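PDB 5YV7: kunitz-type serine protease inhibitor homolog calcicludine from Dendroaspis angusticeps, which blocks L-type calcium channels as a mamba venom toxin and has the Kunitz fold of serine protease inhibitors. Local coordinates for residues 3-8 / 42-47; 9-14 / 33-38; 14-19 / 38-43; 21-26 / 48-53. One frame throughout, in Å; residues are numbered along the deposited sequence.

Contact 1. Residues 3-8 / 42-47; sequences PPWYCK and GNANRF
Tyr6 meets Ala44 and Phe47 with successive parts of its side chain. Its CB lies 3.5 Å from Ala44 CB. The ring follows with CG placed between the backbone N and the carbonyl carbon (chi1 49°). Farther out, CD1 passes near the carbonyl O of Ala44. CE1 then reaches Phe47 CZ at 4.1 Å. The two rings meet edge to edge at this point, and the two side chains cross at about a right angle. The Tyr6 side chain also touches Lys56 of helix 50-58. This is a Kunitz fold, and the contact joins its N-terminal turn to the loop that precedes helix 50-58. The turn is tied to that helix by the Cys7-Cys57 disulfide, and Cys7 SG lies 4.4 Å from Phe47 CZ. Trp5 takes a smaller part: its CH2 is 4.2 Å from Ala44 CB. Asn45 is buried and packs against the backbone of the turn, with its CB 3.1 Å from Tyr6 O. Its amide is used elsewhere: ND2 donates to Glu9 O, and OD1 accepts from Phe25 N of strand 20-26. In the same loop Asn43 OD1 accepts from Asn45 N at 3.0 Å, closing an Asx turn.

Contact 2. Residues 9-14 / 33-38; sequences EPVRIG and LPFLFS
Val11 sets its CG2 methyl over the face of the Phe35 ring. The methyl is 3.6 Å from the ring centroid and only 10° off the ring normal, a CH-pi contact. It gets there by pointing away from the Val11 backbone N, on the far side of the CA-CB bond. Ile13 adds its CG1, 4.1 Å from Phe35 CD2, approaching the ring obliquely. The same CG1 also packs against Leu36 O at 3.5 Å. The polar part of the contact centres on Ile13 O, which takes two bonds from Ser38. Ser38 N donates at 3.0 Å, directed at a lone pair within the plane of the carbonyl. Ser38 OG donates to Ile13 O at 2.7 Å from a position tilted 26° from that plane. The OG can reach it because chi1 of 75° tucks the hydroxyl back over the Ser38 main chain. In this Kunitz fold the loop 9-14 runs alongside the end of strand 31-37, and in the family such a loop leads into the inhibitory loop. The ring of Phe37 lies next to the two bonds, with CD1 3.2 Å from Ile13 O and 3.7 Å from Arg12 O. A further shell positions these groups. Strand 20-26 pairs with this strand through Phe35 and Ser22, and through Leu33 and Tyr24. Arg46 makes a cation-pi contact with Phe37 and also touches Phe35. On the loop side, Pro10 O accepts from Asn43 ND2.

Contact 3. Residues 14-19 / 38-43; sequences GSCKKQ and SGCGGN
Cys16 reaches across to Cys40 and is joined to it by a disulfide, SG to SG at 2.0 Å with chi3 101°. This bridge ties two surface loops together at one end of the Kunitz fold. In protease inhibitors of this family the corresponding loops face the protease. The bridge brings the side-chain carbons close as well: Cys16 CB lies 3.1 Å from Cys40 SG, and Cys40 CB lies 3.0 Å from Cys16 SG. Three backbone N-H groups of 14-19 add polar links. Ser15 N donates to Cys40 O at 3.3 Å. Cys16 N makes a weak bond to Ser38 OG at 3.1 Å; that hydroxyl has a stronger partner in Ile13 O. Lys18 N donates to Ser38 O at 3.1 Å, and the CB of Lys18 packs near the same oxygen. Gly14 lies close against the 40-41 backbone. Its CA lies 3.2 Å from Cys40 O in a CA-H...O contact. A second such contact runs the opposite way across the loops, from Ser38 CA to Lys18 O at 3.2 Å.

Contact 4. Residues 21-26 / 48-53; sequences SSFYFK and QTIGEC
Phe23 turns one face of its ring to the first turn of helix 50-58. This contact packs the helix against the two-stranded antiparallel sheet of the Kunitz fold. The tight part lies between that ring and Ile50. Ile50 N sits over the face, offset toward the rim, and is 3.4 Å from Phe23 CD1. Ile50 CB lies over the same ring, 3.9 Å from its centroid and 13° off the normal, a CH-pi contact. With CG trans to its carbonyl carbon (chi1 -68°), the Phe23 ring swings over the start of the helix. At its edge, near its plane, lies Gln48 O. Deeper in, Cys53 of the helix is buried and turns its side chain to the strand. Its CB is 4.4 Å from Phe23 CB, and its SG is 4.1 Å from Phe25 CB. The sulfur meets the Phe25 ring obliquely as a sulfur-aromatic contact. Cys53 is also bonded to Cys32 of strand 31-37, so the disulfide ties the helix to the second strand of the sheet. The opposite end of the contact is looser and exposed. The Gln48 chain folds back toward the strand, yet its NE2 comes no nearer to Ser21 O than 4.0 Å. No hydrogen bond crosses between the segments. Within 48-53, side-chain bonds help to shape the start of the helix. Glu52 also forms a salt bridge with Lys56. Thr49 is the N-cap, and its OG1 accepts from Glu52 N at 3.1 Å.

The four contacts lie within one Kunitz domain. Contacts 1, 2 and 4 lie close together, with centres about 9 to 10 Å apart. Contact 1 is linked to contact 2 by the asparagines of 42-47, which bond to the backbone of 9-14. Between contacts 1 and 4, Phe47 N lies 2.8 Å from Phe23 O. Contacts 2 and 4 share the sheet, where Leu33 N lies 2.7 Å from Tyr24 O. Contact 3 is the outlying one, about 13 Å from the chain centre and about 15 Å, centre to centre, from contacts 1 and 4. It continues from contact 2 through Gly14 and Ser38, with centres about 9 Å apart. Contact 3 holds a whole disulfide; contacts 1 and 4 each hold one cysteine of another.

Contact 1. Residues 3-8 / 42-47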
loop_
_atom_site.group_PDB
_atom_site.type_symbol
_atom_site.label_atom_id
_atom_site.label_comp_id
_atom_site.label_asym_id
_atom_site.label_seq_id
_atom_site.Cartn_x
_atom_site.Cartn_y
_atom_site.Cartn_z
ATOM N N PRO A 3 5.039 -10.940 -5.931
ATOM C CA PRO A 3 3.965 -10.403 -5.073
ATOM C C PRO A 3 2.596 -10.644 -5.686
ATOM O O PRO A 3 2.473 -10.791 -6.910
ATOM C CB PRO A 3 4.288 -8.906 -5.011
ATOM C CG PRO A 3 4.990 -8.631 -6.282
ATOM C CD PRO A 3 5.823 -9.868 -6.568
ATOM N N PRO A 4 1.552 -10.703 -4.860
ATOM C CA PRO A 4 0.180 -10.763 -5.383
ATOM C C PRO A 4 -0.201 -9.471 -6.096
ATOM O O PRO A 4 0.463 -8.439 -5.969
ATOM C CB PRO A 4 -0.674 -10.980 -4.131
ATOM C CG PRO A 4 0.145 -10.411 -3.006
ATOM C CD PRO A 4 1.586 -10.686 -3.387
ATOM N N TRP A 5 -1.320 -9.546 -6.834
ATOM C CA TRP A 5 -1.661 -8.513 -7.811
ATOM C C TRP A 5 -1.862 -7.152 -7.151
ATOM O O TRP A 5 -1.472 -6.116 -7.708
ATOM C CB TRP A 5 -2.922 -8.914 -8.584
ATOM C CG TRP A 5 -4.171 -8.862 -7.733
ATOM C CD1 TRP A 5 -4.660 -9.857 -6.930
ATOM C CD2 TRP A 5 -5.060 -7.745 -7.570
ATOM N NE1 TRP A 5 -5.796 -9.433 -6.287
ATOM C CE2 TRP A 5 -6.066 -8.141 -6.661
ATOM C CE3 TRP A 5 -5.103 -6.449 -8.101
ATOM C CZ2 TRP A 5 -7.116 -7.285 -6.275
ATOM C CZ3 TRP A 5 -6.155 -5.589 -7.715
ATOM C CH2 TRP A 5 -7.137 -6.014 -6.808
ATOM N N TYR A 6 -2.488 -7.124 -5.974
ATOM C CA TYR A 6 -2.823 -5.840 -5.384
ATOM C C TYR A 6 -1.584 -5.078 -4.939
ATOM O O TYR A 6 -1.637 -3.847 -4.842
ATOM C CB TYR A 6 -3.788 -6.020 -4.218
ATOM C CG TYR A 6 -3.409 -7.075 -3.208
ATOM C CD1 TYR A 6 -2.631 -6.756 -2.104
ATOM C CD2 TYR A 6 -3.866 -8.384 -3.336
ATOM C CE1 TYR A 6 -2.297 -7.712 -1.164
ATOM C CE2 TYR A 6 -3.545 -9.346 -2.401
ATOM C CZ TYR A 6 -2.759 -9.007 -1.314
ATOM O OH TYR A 6 -2.426 -9.959 -0.373
ATOM N N CYS A 7 -0.468 -5.777 -4.705
ATOM C CA CYS A 7 0.791 -5.120 -4.378
ATOM C C CYS A 7 1.407 -4.408 -5.575
ATOM O O CYS A 7 2.353 -3.633 -5.397
ATOM C CB CYS A 7 1.774 -6.146 -3.808
ATOM S SG CYS A 7 1.147 -6.958 -2.324
ATOM N N LYS A 8 0.901 -4.649 -6.780
ATOM C CA LYS A 8 1.418 -4.014 -7.982
ATOM C C LYS A 8 0.575 -2.830 -8.436
ATOM O O LYS A 8 0.923 -2.184 -9.428
ATOM C CB LYS A 8 1.508 -5.030 -9.124
ATOM C CG LYS A 8 2.753 -5.898 -9.136
ATOM C CD LYS A 8 2.441 -7.299 -9.677
ATOM C CE LYS A 8 3.214 -7.655 -10.939
ATOM N NZ LYS A 8 2.987 -9.111 -11.317
ATOM N N GLY A 42 -9.411 4.864 -2.525
ATOM C CA GLY A 42 -8.130 4.219 -2.700
ATOM C C GLY A 42 -8.251 2.940 -3.501
ATOM O O GLY A 42 -9.257 2.679 -4.167
ATOM N N ASN A 43 -7.206 2.127 -3.439
ATOM C CA ASN A 43 -7.268 0.813 -4.059
ATOM C C ASN A 43 -6.707 -0.192 -3.059
ATOM O O ASN A 43 -6.542 0.108 -1.873
ATOM C CB ASN A 43 -6.559 0.811 -5.424
ATOM C CG ASN A 43 -5.060 1.085 -5.321
ATOM O OD1 ASN A 43 -4.450 0.911 -4.263
ATOM N ND2 ASN A 43 -4.463 1.520 -6.429
ATOM N N ALA A 44 -6.406 -1.393 -3.540
ATOM C CA ALA A 44 -6.041 -2.472 -2.636
ATOM C C ALA A 44 -4.584 -2.416 -2.185
ATOM O O ALA A 44 -4.209 -3.162 -1.273
ATOM C CB ALA A 44 -6.340 -3.813 -3.295
ATOM N N ASN A 45 -3.763 -1.549 -2.776
ATOM C CA ASN A 45 -2.370 -1.417 -2.352
ATOM C C ASN A 45 -2.281 -0.420 -1.197
ATOM O O ASN A 45 -1.750 0.681 -1.316
ATOM C CB ASN A 45 -1.487 -1.005 -3.525
ATOM C CG ASN A 45 -0.011 -1.225 -3.235
ATOM O OD1 ASN A 45 0.353 -1.659 -2.140
ATOM N ND2 ASN A 45 0.844 -0.926 -4.206
ATOM N N ARG A 46 -2.820 -0.834 -0.053
ATOM C CA ARG A 46 -2.828 0.013 1.136
ATOM C C ARG A 46 -2.848 -0.876 2.369
ATOM O O ARG A 46 -3.634 -1.821 2.444
ATOM C CB ARG A 46 -4.030 0.975 1.158
ATOM C CG ARG A 46 -4.099 1.808 2.452
ATOM C CD ARG A 46 -5.297 2.764 2.505
ATOM N NE ARG A 46 -6.608 2.095 2.588
ATOM C CZ ARG A 46 -7.443 1.920 1.551
ATOM N NH1 ARG A 46 -7.118 2.356 0.327
ATOM N NH2 ARG A 46 -8.613 1.301 1.732
ATOM N N PHE A 47 -1.989 -0.575 3.330
ATOM C CA PHE A 47 -1.888 -1.392 4.526
ATOM C C PHE A 47 -1.762 -0.490 5.742
ATOM O O PHE A 47 -1.192 0.604 5.671
ATOM C CB PHE A 47 -0.709 -2.362 4.410
ATOM C CG PHE A 47 -0.684 -3.085 3.110
ATOM C CD1 PHE A 47 -1.441 -4.237 2.933
ATOM C CD2 PHE A 47 0.037 -2.585 2.038
ATOM C CE1 PHE A 47 -1.460 -4.892 1.724
ATOM C CE2 PHE A 47 0.025 -3.233 0.828
ATOM C CZ PHE A 47 -0.725 -4.395 0.667
#

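Contact 2. Residues 9-14 / 33-38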
loop_
_atom_site.group_PDB
_atom_site.type_symbol
_atom_site.label_atom_id
_atom_site.label_comp_id
_atom_site.label_asym_id
_atom_site.label_seq_id
_atom_site.Cartn_x
_atom_site.Cartn_y
_atom_site.Cartn_z
ATOM N N GLU A 9 -0.526 -2.545 -7.753
ATOM C CA GLU A 9 -1.343 -1.404 -8.119
ATOM C C GLU A 9 -0.627 -0.109 -7.742
ATOM O O GLU A 9 0.171 -0.086 -6.802
ATOM C CB GLU A 9 -2.695 -1.480 -7.424
ATOM C CG GLU A 9 -3.527 -2.684 -7.849
ATOM C CD GLU A 9 -4.192 -2.462 -9.187
ATOM O OE1 GLU A 9 -5.085 -1.583 -9.265
ATOM O OE2 GLU A 9 -3.815 -3.154 -10.157
ATOM N N PRO A 10 -0.853 0.971 -8.484
ATOM C CA PRO A 10 -0.205 2.243 -8.136
ATOM C C PRO A 10 -0.748 2.787 -6.821
ATOM O O PRO A 10 -1.885 2.509 -6.427
ATOM C CB PRO A 10 -0.570 3.162 -9.308
ATOM C CG PRO A 10 -1.898 2.600 -9.804
ATOM C CD PRO A 10 -1.755 1.098 -9.646
ATOM N N VAL A 11 0.089 3.564 -6.129
ATOM C CA VAL A 11 -0.361 4.182 -4.894
ATOM C C VAL A 11 -1.523 5.107 -5.228
ATOM O O VAL A 11 -1.516 5.797 -6.254
ATOM C CB VAL A 11 0.796 4.922 -4.199
ATOM C CG1 VAL A 11 1.245 6.150 -5.013
ATOM C CG2 VAL A 11 0.403 5.316 -2.764
ATOM N N ARG A 12 -2.559 5.083 -4.392
ATOM C CA ARG A 12 -3.759 5.876 -4.660
ATOM C C ARG A 12 -4.200 6.576 -3.377
ATOM O O ARG A 12 -4.753 5.950 -2.468
ATOM C CB ARG A 12 -4.872 5.009 -5.230
ATOM C CG ARG A 12 -5.724 5.746 -6.234
ATOM C CD ARG A 12 -6.974 4.968 -6.603
ATOM N NE ARG A 12 -7.739 5.671 -7.634
ATOM C CZ ARG A 12 -9.057 5.573 -7.807
ATOM N NH1 ARG A 12 -9.788 4.781 -7.019
ATOM N NH2 ARG A 12 -9.646 6.266 -8.779
ATOM N N ILE A 13 -3.964 7.885 -3.323
ATOM C CA ILE A 13 -4.372 8.660 -2.164
ATOM C C ILE A 13 -5.889 8.838 -2.123
ATOM O O ILE A 13 -6.483 8.900 -1.039
ATOM C CB ILE A 13 -3.625 10.001 -2.168
ATOM C CG1 ILE A 13 -2.128 9.720 -2.004
ATOM C CG2 ILE A 13 -4.176 10.930 -1.076
ATOM C CD1 ILE A 13 -1.268 10.925 -2.059
ATOM N N GLY A 14 -6.537 8.911 -3.280
ATOM C CA GLY A 14 -7.981 8.958 -3.317
ATOM C C GLY A 14 -8.532 10.364 -3.193
ATOM O O GLY A 14 -7.813 11.368 -3.135
ATOM N N LEU A 33 6.418 1.150 1.561
ATOM C CA LEU A 33 6.714 2.557 1.776
ATOM C C LEU A 33 5.521 3.282 2.408
ATOM O O LEU A 33 4.365 2.956 2.121
ATOM C CB LEU A 33 7.088 3.237 0.451
ATOM C CG LEU A 33 8.340 2.729 -0.272
ATOM C CD1 LEU A 33 8.586 3.545 -1.527
ATOM C CD2 LEU A 33 9.574 2.790 0.651
ATOM N N PRO A 34 5.771 4.252 3.282
ATOM C CA PRO A 34 4.664 5.001 3.888
ATOM C C PRO A 34 4.006 5.943 2.891
ATOM O O PRO A 34 4.642 6.436 1.959
ATOM C CB PRO A 34 5.351 5.792 5.013
ATOM C CG PRO A 34 6.737 6.005 4.499
ATOM C CD PRO A 34 7.083 4.717 3.769
ATOM N N PHE A 35 2.717 6.201 3.102
ATOM C CA PHE A 35 2.050 7.288 2.392
ATOM C C PHE A 35 0.828 7.727 3.190
ATOM O O PHE A 35 0.394 7.045 4.124
ATOM C CB PHE A 35 1.675 6.893 0.951
ATOM C CG PHE A 35 0.410 6.067 0.818
ATOM C CD1 PHE A 35 0.431 4.691 1.040
ATOM C CD2 PHE A 35 -0.787 6.663 0.406
ATOM C CE1 PHE A 35 -0.729 3.917 0.872
ATOM C CE2 PHE A 35 -1.948 5.910 0.238
ATOM C CZ PHE A 35 -1.927 4.531 0.466
ATOM N N LEU A 36 0.305 8.892 2.831
ATOM C CA LEU A 36 -0.881 9.441 3.472
ATOM C C LEU A 36 -2.095 9.144 2.595
ATOM O O LEU A 36 -2.170 9.612 1.457
ATOM C CB LEU A 36 -0.738 10.949 3.721
ATOM C CG LEU A 36 0.370 11.350 4.701
ATOM C CD1 LEU A 36 0.366 12.860 4.961
ATOM C CD2 LEU A 36 0.278 10.557 6.020
ATOM N N PHE A 37 -3.024 8.351 3.128
ATOM C CA PHE A 37 -4.274 8.026 2.455
ATOM C C PHE A 37 -5.343 9.049 2.841
ATOM O O PHE A 37 -5.446 9.448 4.006
ATOM C CB PHE A 37 -4.702 6.604 2.829
ATOM C CG PHE A 37 -6.025 6.182 2.260
ATOM C CD1 PHE A 37 -6.306 6.348 0.912
ATOM C CD2 PHE A 37 -6.991 5.601 3.075
ATOM C CE1 PHE A 37 -7.538 5.946 0.380
ATOM C CE2 PHE A 37 -8.226 5.187 2.545
ATOM C CZ PHE A 37 -8.494 5.363 1.201
ATOM N N SER A 38 -6.122 9.492 1.849
ATOM C CA SER A 38 -7.105 10.543 2.094
ATOM C C SER A 38 -8.305 10.043 2.884
ATOM O O SER A 38 -9.000 10.854 3.502
ATOM C CB SER A 38 -7.581 11.163 0.775
ATOM O OG SER A 38 -8.471 10.298 0.105
#

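Contact 3. Residues 14-19 / 38-43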
loop_
_atom_site.group_PDB
_atom_site.type_symbol
_atom_site.label_atom_id
_atom_site.label_comp_id
_atom_site.label_asym_id
_atom_site.label_seq_id
_atom_site.Cartn_x
_atom_site.Cartn_y
_atom_site.Cartn_z
ATOM N N GLY A 14 -6.537 8.911 -3.280
ATOM C CA GLY A 14 -7.981 8.958 -3.317
ATOM C C GLY A 14 -8.532 10.364 -3.193
ATOM O O GLY A 14 -7.813 11.368 -3.135
ATOM N N SER A 15 -9.855 10.421 -3.109
ATOM C CA SER A 15 -10.589 11.650 -3.367
ATOM C C SER A 15 -11.102 12.344 -2.114
ATOM O O SER A 15 -11.584 13.474 -2.215
ATOM C CB SER A 15 -11.770 11.362 -4.312
ATOM O OG SER A 15 -12.314 10.066 -4.092
ATOM N N CYS A 16 -11.008 11.715 -0.945
ATOM C CA CYS A 16 -11.494 12.339 0.281
ATOM C C CYS A 16 -10.519 13.416 0.737
ATOM O O CYS A 16 -9.541 13.734 0.058
ATOM C CB CYS A 16 -11.738 11.291 1.353
ATOM S SG CYS A 16 -13.368 10.562 1.197
ATOM N N LYS A 17 -10.773 13.989 1.912
ATOM C CA LYS A 17 -10.138 15.236 2.325
ATOM C C LYS A 17 -9.421 15.136 3.666
ATOM O O LYS A 17 -9.141 16.168 4.282
ATOM C CB LYS A 17 -11.184 16.349 2.389
ATOM C CG LYS A 17 -11.999 16.542 1.110
ATOM C CD LYS A 17 -12.854 17.819 1.165
ATOM C CE LYS A 17 -12.046 19.080 0.817
ATOM N NZ LYS A 17 -11.170 19.559 1.940
ATOM N N LYS A 18 -9.117 13.933 4.142
ATOM C CA LYS A 18 -8.446 13.760 5.432
ATOM C C LYS A 18 -7.087 13.100 5.210
ATOM O O LYS A 18 -6.584 13.051 4.088
ATOM C CB LYS A 18 -9.332 12.962 6.388
ATOM C CG LYS A 18 -10.646 13.666 6.688
ATOM C CD LYS A 18 -10.396 15.044 7.311
ATOM C CE LYS A 18 -11.688 15.725 7.730
ATOM N NZ LYS A 18 -11.394 16.909 8.579
ATOM N N GLN A 19 -6.481 12.594 6.281
ATOM C CA GLN A 19 -5.213 11.895 6.112
ATOM C C GLN A 19 -5.065 10.773 7.134
ATOM O O GLN A 19 -5.372 10.941 8.317
ATOM C CB GLN A 19 -4.014 12.852 6.181
ATOM C CG GLN A 19 -3.792 13.563 7.473
ATOM C CD GLN A 19 -2.505 14.393 7.455
ATOM O OE1 GLN A 19 -2.511 15.566 7.067
ATOM N NE2 GLN A 19 -1.405 13.790 7.890
ATOM N N SER A 38 -6.122 9.492 1.849
ATOM C CA SER A 38 -7.105 10.543 2.094
ATOM C C SER A 38 -8.305 10.043 2.884
ATOM O O SER A 38 -9.000 10.854 3.502
ATOM C CB SER A 38 -7.581 11.163 0.775
ATOM O OG SER A 38 -8.471 10.298 0.105
ATOM N N GLY A 39 -8.575 8.735 2.870
ATOM C CA GLY A 39 -9.690 8.160 3.594
ATOM C C GLY A 39 -10.750 7.502 2.733
ATOM O O GLY A 39 -11.535 6.704 3.258
ATOM N N CYS A 40 -10.802 7.804 1.433
ATOM C CA CYS A 40 -11.661 7.051 0.527
ATOM C C CYS A 40 -11.082 7.080 -0.887
ATOM O O CYS A 40 -10.133 7.808 -1.180
ATOM C CB CYS A 40 -13.087 7.605 0.526
ATOM S SG CYS A 40 -13.231 9.206 -0.306
ATOM N N GLY A 41 -11.691 6.292 -1.772
ATOM C CA GLY A 41 -11.286 6.282 -3.165
ATOM C C GLY A 41 -9.892 5.742 -3.401
ATOM O O GLY A 41 -9.239 6.133 -4.375
ATOM N N GLY A 42 -9.411 4.864 -2.525
ATOM C CA GLY A 42 -8.130 4.219 -2.700
ATOM C C GLY A 42 -8.251 2.940 -3.501
ATOM O O GLY A 42 -9.257 2.679 -4.167
ATOM N N ASN A 43 -7.206 2.127 -3.439
ATOM C CA ASN A 43 -7.268 0.813 -4.059
ATOM C C ASN A 43 -6.707 -0.192 -3.059
ATOM O O ASN A 43 -6.542 0.108 -1.873
ATOM C CB ASN A 43 -6.559 0.811 -5.424
ATOM C CG ASN A 43 -5.060 1.085 -5.321
ATOM O OD1 ASN A 43 -4.450 0.911 -4.263
ATOM N ND2 ASN A 43 -4.463 1.520 -6.429
#

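Contact 4. Residues 21-26 / 48-53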
loop_
_atom_site.group_PDB
_atom_site.type_symbol
_atom_site.label_atom_id
_atom_site.label_comp_id
_atom_site.label_asym_id
_atom_site.label_seq_id
_atom_site.Cartn_x
_atom_site.Cartn_y
_atom_site.Cartn_z
ATOM N N SER A 21 -2.166 7.702 8.041
ATOM C CA SER A 21 -0.884 7.079 7.761
ATOM C C SER A 21 -1.099 5.654 7.296
ATOM O O SER A 21 -1.841 4.886 7.914
ATOM C CB SER A 21 -0.001 7.116 8.995
ATOM O OG SER A 21 0.205 8.470 9.354
ATOM N N SER A 22 -0.461 5.314 6.187
ATOM C CA SER A 22 -0.673 4.037 5.538
ATOM C C SER A 22 0.646 3.573 4.932
ATOM O O SER A 22 1.654 4.285 4.944
ATOM C CB SER A 22 -1.780 4.144 4.478
ATOM O OG SER A 22 -3.035 4.459 5.064
ATOM N N PHE A 23 0.633 2.369 4.396
ATOM C CA PHE A 23 1.771 1.836 3.673
ATOM C C PHE A 23 1.286 1.271 2.349
ATOM O O PHE A 23 0.140 0.819 2.231
ATOM C CB PHE A 23 2.494 0.774 4.496
ATOM C CG PHE A 23 3.179 1.331 5.704
ATOM C CD1 PHE A 23 2.488 1.481 6.904
ATOM C CD2 PHE A 23 4.496 1.748 5.633
ATOM C CE1 PHE A 23 3.103 2.026 8.019
ATOM C CE2 PHE A 23 5.125 2.292 6.749
ATOM C CZ PHE A 23 4.425 2.429 7.945
ATOM N N TYR A 24 2.148 1.361 1.340
ATOM C CA TYR A 24 1.900 0.711 0.064
ATOM C C TYR A 24 3.180 0.032 -0.384
ATOM O O TYR A 24 4.274 0.322 0.110
ATOM C CB TYR A 24 1.413 1.688 -1.017
ATOM C CG TYR A 24 2.513 2.448 -1.742
ATOM C CD1 TYR A 24 3.185 3.500 -1.128
ATOM C CD2 TYR A 24 2.859 2.128 -3.046
ATOM C CE1 TYR A 24 4.171 4.207 -1.795
ATOM C CE2 TYR A 24 3.845 2.829 -3.719
ATOM C CZ TYR A 24 4.499 3.869 -3.089
ATOM O OH TYR A 24 5.484 4.569 -3.756
ATOM N N PHE A 25 3.025 -0.885 -1.321
ATOM C CA PHE A 25 4.140 -1.632 -1.876
ATOM C C PHE A 25 4.532 -0.969 -3.188
ATOM O O PHE A 25 3.744 -0.948 -4.137
ATOM C CB PHE A 25 3.754 -3.093 -2.090
ATOM C CG PHE A 25 4.912 -3.980 -2.369
ATOM C CD1 PHE A 25 5.920 -4.140 -1.420
ATOM C CD2 PHE A 25 5.003 -4.662 -3.575
ATOM C CE1 PHE A 25 7.009 -4.970 -1.664
ATOM C CE2 PHE A 25 6.097 -5.502 -3.842
ATOM C CZ PHE A 25 7.105 -5.655 -2.880
ATOM N N LYS A 26 5.726 -0.390 -3.227
ATOM C CA LYS A 26 6.311 0.062 -4.485
ATOM C C LYS A 26 6.996 -1.154 -5.087
ATOM O O LYS A 26 8.138 -1.473 -4.746
ATOM C CB LYS A 26 7.285 1.207 -4.252
ATOM C CG LYS A 26 7.816 1.833 -5.530
ATOM C CD LYS A 26 8.507 3.145 -5.231
ATOM C CE LYS A 26 9.029 3.822 -6.487
ATOM N NZ LYS A 26 10.031 4.877 -6.120
ATOM N N GLN A 48 -2.334 -0.946 6.856
ATOM C CA GLN A 48 -2.292 -0.143 8.068
ATOM C C GLN A 48 -0.925 -0.198 8.740
ATOM O O GLN A 48 -0.519 0.764 9.393
ATOM C CB GLN A 48 -3.391 -0.598 9.029
ATOM C CG GLN A 48 -3.442 0.188 10.338
ATOM C CD GLN A 48 -3.719 1.669 10.124
ATOM O OE1 GLN A 48 -4.482 2.047 9.235
ATOM N NE2 GLN A 48 -3.099 2.514 10.940
ATOM N N THR A 49 -0.193 -1.291 8.581
ATOM C CA THR A 49 1.119 -1.414 9.194
ATOM C C THR A 49 2.113 -1.887 8.153
ATOM O O THR A 49 1.748 -2.585 7.200
ATOM C CB THR A 49 1.108 -2.401 10.363
ATOM O OG1 THR A 49 0.729 -3.697 9.878
ATOM C CG2 THR A 49 0.119 -1.959 11.438
ATOM N N ILE A 50 3.377 -1.504 8.342
ATOM C CA ILE A 50 4.406 -2.005 7.444
ATOM C C ILE A 50 4.509 -3.528 7.536
ATOM O O ILE A 50 4.804 -4.201 6.537
ATOM C CB ILE A 50 5.752 -1.316 7.724
ATOM C CG1 ILE A 50 6.676 -1.501 6.516
ATOM C CG2 ILE A 50 6.380 -1.853 9.008
ATOM C CD1 ILE A 50 8.008 -0.796 6.626
ATOM N N GLY A 51 4.236 -4.102 8.713
ATOM C CA GLY A 51 4.278 -5.549 8.841
ATOM C C GLY A 51 3.241 -6.244 7.977
ATOM O O GLY A 51 3.541 -7.239 7.305
ATOM N N GLU A 52 2.006 -5.737 7.988
ATOM C CA GLU A 52 0.975 -6.316 7.142
ATOM C C GLU A 52 1.359 -6.208 5.674
ATOM O O GLU A 52 1.136 -7.146 4.898
ATOM C CB GLU A 52 -0.368 -5.635 7.405
ATOM C CG GLU A 52 -1.522 -6.220 6.616
ATOM C CD GLU A 52 -2.689 -5.246 6.421
ATOM O OE1 GLU A 52 -3.532 -5.526 5.538
ATOM O OE2 GLU A 52 -2.783 -4.217 7.141
ATOM N N CYS A 53 1.974 -5.087 5.281
ATOM C CA CYS A 53 2.449 -4.946 3.907
ATOM C C CYS A 53 3.522 -5.988 3.581
ATOM O O CYS A 53 3.479 -6.634 2.526
ATOM C CB CYS A 53 2.976 -3.531 3.677
ATOM S SG CYS A 53 3.685 -3.264 2.026
#